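Local coordinates for glutathione S-transferase, N-terminal domain protein (Pseudomonas putida, PDB 4NAX) that probably acts as a glutathione transferase of the GST superfamily and binds one glutathione disulfide per subunit, at residues 39-44 and 101-106. Numbering follows the deposited sequence.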
# COMPACT_ATOMS: atom_id res chain seq x y z
N GLU A 39 10.62 -3.83 17.86
CA GLU A 39 10.52 -3.80 19.32
C GLU A 39 9.47 -4.77 19.84
O GLU A 39 9.67 -5.41 20.88
CB GLU A 39 10.21 -2.37 19.81
CG GLU A 39 11.32 -1.36 19.55
CD GLU A 39 12.55 -1.57 20.40
OE1 GLU A 39 12.42 -1.99 21.57
OE2 GLU A 39 13.66 -1.30 19.90
N GLU A 40 8.33 -4.87 19.17
CA GLU A 40 7.24 -5.77 19.61
C GLU A 40 7.66 -7.24 19.56
O GLU A 40 7.32 -8.00 20.45
CB GLU A 40 6.00 -5.61 18.73
CG GLU A 40 5.25 -4.30 18.89
CD GLU A 40 4.37 -4.19 20.14
OE1 GLU A 40 4.45 -5.02 21.09
OE2 GLU A 40 3.59 -3.21 20.21
N ILE A 41 8.36 -7.62 18.49
CA ILE A 41 8.66 -9.03 18.26
C ILE A 41 9.96 -9.47 18.93
O ILE A 41 10.23 -10.67 19.01
CB ILE A 41 8.64 -9.42 16.76
CG1 ILE A 41 9.82 -8.79 16.01
CG2 ILE A 41 7.29 -9.07 16.15
CD1 ILE A 41 9.88 -9.09 14.52
N GLY A 42 10.75 -8.52 19.40
CA GLY A 42 11.97 -8.83 20.13
C GLY A 42 13.14 -9.30 19.27
O GLY A 42 14.05 -9.94 19.76
N LEU A 43 13.11 -8.95 17.99
CA LEU A 43 14.17 -9.35 17.08
C LEU A 43 15.32 -8.37 17.19
O LEU A 43 15.11 -7.14 17.10
CB LEU A 43 13.66 -9.37 15.64
CG LEU A 43 14.64 -9.76 14.54
CD1 LEU A 43 15.08 -11.20 14.68
CD2 LEU A 43 14.01 -9.56 13.17
N ALA A 44 16.52 -8.89 17.37
CA ALA A 44 17.70 -8.02 17.39
C ALA A 44 17.79 -7.22 16.11
O ALA A 44 17.56 -7.74 15.04
CB ALA A 44 18.96 -8.86 17.57
N SER A 101 8.86 -13.99 12.02
CA SER A 101 8.76 -14.18 13.48
C SER A 101 7.58 -15.05 13.92
O SER A 101 7.54 -15.53 15.06
CB SER A 101 8.64 -12.83 14.16
OG SER A 101 7.41 -12.18 13.86
N GLY A 102 6.59 -15.20 13.05
CA GLY A 102 5.34 -15.83 13.45
C GLY A 102 4.47 -15.01 14.38
O GLY A 102 3.54 -15.54 14.98
N GLN A 103 4.74 -13.72 14.48
CA GLN A 103 4.01 -12.82 15.37
C GLN A 103 3.30 -11.73 14.57
O GLN A 103 3.80 -11.26 13.55
CB GLN A 103 4.99 -12.14 16.33
CG GLN A 103 5.73 -13.09 17.26
CD GLN A 103 6.65 -12.35 18.21
OE1 GLN A 103 6.22 -11.43 18.90
NE2 GLN A 103 7.91 -12.74 18.25
N LEU A 104 2.14 -11.31 15.08
CA LEU A 104 1.43 -10.11 14.63
C LEU A 104 0.83 -10.22 13.24
O LEU A 104 0.46 -9.21 12.62
CB LEU A 104 2.30 -8.86 14.81
CG LEU A 104 2.70 -8.62 16.28
CD1 LEU A 104 3.75 -7.54 16.38
CD2 LEU A 104 1.52 -8.21 17.14
N LEU A 105 0.64 -11.44 12.80
CA LEU A 105 -0.15 -11.73 11.60
C LEU A 105 -0.69 -13.14 11.82
O LEU A 105 0.08 -14.09 11.90
CB LEU A 105 0.68 -11.65 10.33
CG LEU A 105 -0.02 -11.96 9.00
CD1 LEU A 105 -1.25 -11.09 8.78
CD2 LEU A 105 0.95 -11.82 7.83
N SER A 106 -2.00 -13.26 11.95
CA SER A 106 -2.62 -14.53 12.32
C SER A 106 -2.25 -15.65 11.40
O SER A 106 -2.16 -15.46 10.19
CB SER A 106 -4.13 -14.39 12.29
OG SER A 106 -4.77 -15.57 12.76
O HOH W 1 7.36 -10.95 21.42
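With CG of Gln103 turned anti to its own carbonyl carbon (chi1 -63°) and the chain extended beyond it, the carboxamide of Gln103 reaches across to the C-terminal end of helix 31-41 and lies against Ile41. Ile41 answers with CG1 held between its backbone N and carbonyl carbon (chi1 69°), which leaves CG2 to meet Gln103 CB at 3.8 Å while CD1 reaches Ser101. The two side chains run at a slant to each other. Gln103 NE2 donates to Ile41 O over 3.2 Å; the bond is moderately bent, at 145° about the hydrogen, the acceptor lies somewhat out of the plane of the Gln103 amide, and NE2 approaches in the carbonyl plane, on a lone pair of Ile41 O. The other half of the carboxamide is used as well: a water gives one hydrogen to Gln103 OE1 at 2.8 Å and the other to Glu40 O, so two successive carbonyls of the last helical turn are engaged, one directly and one through the water. Next to these polar contacts, Leu104 CD1 packs against Glu40 CB at 3.8 Å and Ile41 CG2 at 3.9 Å. Glu40 OE2 forms a salt bridge with Arg220 and a hydrogen bond with Tyr178 OH. Ser101 OG, which accepts from Gln103 N and bonds to Leu97 O, fixes the start of the loop in an ST turn. Helices 31-41 and 90-101 are each followed by a glycine with positive phi, Gly42 and Gly102. The contact thus ties the C-terminal end of helix 31-41, in the thioredoxin-like N-terminal domain of the GST fold, to the linker that leads from helix 90-101 into the all-helical C-terminal domain.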